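Local coordinates for protein Lic12234 (PDB 4TZH) that is of unknown function but folds as a leucine-rich repeat protein of a pathogenic spirochaete and may act as a virulence factor, at residues Asp12-Pro17 with Pro34-Gln39. Residues are numbered along the deposited sequence; the frame is centred on the assembly and turned at random.
Sequences DALKTP and PKEIEQ
L14 and P17 make a small, mostly apolar surface contact with E36 and Q39 at the N-terminal end of a leucine-rich repeat solenoid. The 12-17 segment leads out of helix 10-13 through a type I turn, A13 to T16, and comes before strand 22-24, the outermost strand at this end of the parallel sheet. Its partner, the 3-10 segment 35-39, lies on the way from strand 22-24 to strand 45-47, so the N-terminal helix and turn pack beside the 3-10 segment that follows the first strand.

L14 and Q39 carry most of the contact. With CG of L14 anti to its carbonyl carbon (chi1 -65°), the two methyls of L14 divide the work: CD1 meets E36 CB at 3.8 Å, while CD2 sits 3.6 Å from E36 O and also touches the side chain of Q39. That oxygen already accepts the backbone N-H of Q39, at 2.9 Å from Q39 N. E36 offers mainly its CB, since its chain bends at chi2 (75°) and carries the carboxylate away from 12-17. Q39 instead stays extended beyond CG and crosses the leucine at about a right angle, its amide beside CD2.

Beyond the turn, P17 CB lies 3.4 Å from Q39 O. A water bridges the two segments, donating to both L14 O and Q39 OE1, at 2.7 Å from each oxygen.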
ATOM      1  N   ASP A  12     -25.212   5.441   4.630  1.00 26.16           N
ATOM      2  CA  ASP A  12     -25.743   6.371   3.633  1.00 26.42           C
ATOM      3  C   ASP A  12     -25.214   6.000   2.244  1.00 28.55           C
ATOM      4  O   ASP A  12     -26.003   5.974   1.309  1.00 30.73           O
ATOM      5  CB  ASP A  12     -25.354   7.827   3.938  1.00 28.81           C
ATOM      6  CG  ASP A  12     -26.073   8.478   5.096  1.00 45.29           C
ATOM      7  OD1 ASP A  12     -27.161   7.983   5.477  1.00 46.43           O
ATOM      8  OD2 ASP A  12     -25.582   9.521   5.584  1.00 50.54           O
ATOM      9  N   ALA A  13     -23.912   5.632   2.118  1.00 24.47           N
ATOM     10  CA  ALA A  13     -23.331   5.245   0.816  1.00 23.77           C
ATOM     11  C   ALA A  13     -24.061   4.059   0.241  1.00 26.20           C
ATOM     12  O   ALA A  13     -24.264   4.027  -0.965  1.00 24.50           O
ATOM     13  CB  ALA A  13     -21.841   4.907   0.958  1.00 23.70           C
ATOM     14  N   LEU A  14     -24.457   3.088   1.092  1.00 23.01           N
ATOM     15  CA  LEU A  14     -25.176   1.909   0.633  1.00 24.12           C
ATOM     16  C   LEU A  14     -26.582   2.200   0.092  1.00 28.04           C
ATOM     17  O   LEU A  14     -27.143   1.330  -0.564  1.00 30.98           O
ATOM     18  CB  LEU A  14     -25.238   0.854   1.745  1.00 25.40           C
ATOM     19  CG  LEU A  14     -23.891   0.278   2.138  1.00 30.01           C
ATOM     20  CD1 LEU A  14     -24.023  -0.630   3.336  1.00 31.36           C
ATOM     21  CD2 LEU A  14     -23.246  -0.444   0.959  1.00 30.25           C
ATOM     22  N   LYS A  15     -27.119   3.396   0.341  1.00 25.58           N
ATOM     23  CA  LYS A  15     -28.441   3.766  -0.190  1.00 26.17           C
ATOM     24  C   LYS A  15     -28.375   4.013  -1.710  1.00 29.79           C
ATOM     25  O   LYS A  15     -29.366   3.805  -2.402  1.00 32.14           O
ATOM     26  CB  LYS A  15     -29.012   4.996   0.535  1.00 31.24           C
ATOM     27  CG  LYS A  15     -29.314   4.760   2.009  1.00 47.76           C
ATOM     28  CD  LYS A  15     -30.330   5.743   2.581  1.00 64.57           C
ATOM     29  CE  LYS A  15     -31.204   4.992   3.540  1.00 80.76           C
ATOM     30  NZ  LYS A  15     -32.312   5.840   4.053  1.00 93.39           N
ATOM     31  N   THR A  16     -27.206   4.429  -2.240  1.00 25.80           N
ATOM     32  CA  THR A  16     -27.039   4.680  -3.680  1.00 25.58           C
ATOM     33  C   THR A  16     -25.641   4.159  -3.979  1.00 27.85           C
ATOM     34  O   THR A  16     -24.696   4.937  -4.151  1.00 28.25           O
ATOM     35  CB  THR A  16     -27.095   6.197  -3.935  1.00 44.12           C
ATOM     36  OG1 THR A  16     -26.388   6.825  -2.869  1.00 52.91           O
ATOM     37  CG2 THR A  16     -28.498   6.733  -4.007  1.00 44.39           C
ATOM     38  N   PRO A  17     -25.470   2.830  -3.987  1.00 24.36           N
ATOM     39  CA  PRO A  17     -24.098   2.299  -4.015  1.00 23.88           C
ATOM     40  C   PRO A  17     -23.305   2.556  -5.274  1.00 28.17           C
ATOM     41  O   PRO A  17     -22.081   2.674  -5.166  1.00 27.07           O
ATOM     42  CB  PRO A  17     -24.301   0.806  -3.739  1.00 27.32           C
ATOM     43  CG  PRO A  17     -25.686   0.512  -4.128  1.00 32.64           C
ATOM     44  CD  PRO A  17     -26.452   1.750  -3.745  1.00 28.03           C
ATOM     45  N   PRO A  34     -16.743  -3.591   7.182  1.00 21.26           N
ATOM     46  CA  PRO A  34     -17.886  -4.448   6.824  1.00 21.32           C
ATOM     47  C   PRO A  34     -17.817  -5.003   5.416  1.00 23.42           C
ATOM     48  O   PRO A  34     -17.381  -4.290   4.500  1.00 22.91           O
ATOM     49  CB  PRO A  34     -19.089  -3.502   6.977  1.00 23.84           C
ATOM     50  CG  PRO A  34     -18.644  -2.556   8.029  1.00 27.85           C
ATOM     51  CD  PRO A  34     -17.204  -2.274   7.667  1.00 23.81           C
ATOM     52  N   LYS A  35     -18.305  -6.245   5.226  1.00 23.75           N
ATOM     53  CA  LYS A  35     -18.312  -6.918   3.928  1.00 23.79           C
ATOM     54  C   LYS A  35     -19.132  -6.177   2.895  1.00 25.83           C
ATOM     55  O   LYS A  35     -18.856  -6.313   1.707  1.00 24.50           O
ATOM     56  CB  LYS A  35     -18.832  -8.381   4.078  1.00 26.23           C
ATOM     57  CG  LYS A  35     -17.924  -9.251   4.956  1.00 36.48           C
ATOM     58  CD  LYS A  35     -18.457 -10.672   5.100  1.00 45.37           C
ATOM     59  CE  LYS A  35     -17.543 -11.560   5.912  1.00 51.42           C
ATOM     60  NZ  LYS A  35     -18.120 -12.924   6.068  1.00 63.21           N
ATOM     61  N   GLU A  36     -20.105  -5.365   3.342  1.00 24.92           N
ATOM     62  CA  GLU A  36     -21.013  -4.626   2.470  1.00 24.78           C
ATOM     63  C   GLU A  36     -20.263  -3.594   1.631  1.00 23.45           C
ATOM     64  O   GLU A  36     -20.839  -3.100   0.662  1.00 23.55           O
ATOM     65  CB  GLU A  36     -22.162  -3.987   3.262  1.00 26.62           C
ATOM     66  CG  GLU A  36     -23.159  -4.998   3.809  1.00 36.05           C
ATOM     67  CD  GLU A  36     -22.704  -5.813   5.008  1.00 48.40           C
ATOM     68  OE1 GLU A  36     -21.796  -5.355   5.743  1.00 35.83           O
ATOM     69  OE2 GLU A  36     -23.256  -6.918   5.210  1.00 43.29           O
ATOM     70  N   ILE A  37     -18.961  -3.323   1.946  1.00 21.60           N
ATOM     71  CA  ILE A  37     -18.141  -2.452   1.103  1.00 20.67           C
ATOM     72  C   ILE A  37     -18.171  -2.967  -0.355  1.00 20.72           C
ATOM     73  O   ILE A  37     -18.067  -2.156  -1.276  1.00 20.56           O
ATOM     74  CB  ILE A  37     -16.667  -2.420   1.651  1.00 24.20           C
ATOM     75  CG1 ILE A  37     -15.819  -1.318   0.973  1.00 25.71           C
ATOM     76  CG2 ILE A  37     -15.930  -3.796   1.512  1.00 25.89           C
ATOM     77  CD1 ILE A  37     -16.130   0.063   1.500  1.00 33.33           C
ATOM     78  N   GLU A  38     -18.333  -4.301  -0.581  1.00 20.81           N
ATOM     79  CA  GLU A  38     -18.345  -4.800  -1.962  1.00 22.02           C
ATOM     80  C   GLU A  38     -19.466  -4.210  -2.819  1.00 23.67           C
ATOM     81  O   GLU A  38     -19.398  -4.327  -4.045  1.00 23.57           O
ATOM     82  CB  GLU A  38     -18.436  -6.324  -1.992  1.00 25.24           C
ATOM     83  CG  GLU A  38     -19.732  -6.858  -1.440  1.00 27.28           C
ATOM     84  CD  GLU A  38     -19.829  -8.368  -1.522  1.00 47.61           C
ATOM     85  OE1 GLU A  38     -19.156  -8.967  -2.392  1.00 38.73           O
ATOM     86  OE2 GLU A  38     -20.559  -8.952  -0.694  1.00 42.12           O
ATOM     87  N   GLN A  39     -20.496  -3.620  -2.187  1.00 21.12           N
ATOM     88  CA  GLN A  39     -21.580  -3.028  -2.983  1.00 21.08           C
ATOM     89  C   GLN A  39     -21.160  -1.732  -3.706  1.00 20.72           C
ATOM     90  O   GLN A  39     -21.844  -1.312  -4.650  1.00 20.95           O
ATOM     91  CB  GLN A  39     -22.796  -2.742  -2.110  1.00 23.14           C
ATOM     92  CG  GLN A  39     -23.473  -4.011  -1.617  1.00 26.85           C
ATOM     93  CD  GLN A  39     -24.645  -3.666  -0.733  1.00 38.88           C
ATOM     94  OE1 GLN A  39     -25.481  -2.827  -1.066  1.00 48.09           O
ATOM     95  NE2 GLN A  39     -24.730  -4.310   0.405  1.00 41.77           N
TER
HETATM   96  O   HOH W   1     -27.693  -1.333  -0.456  1.00 58.22           O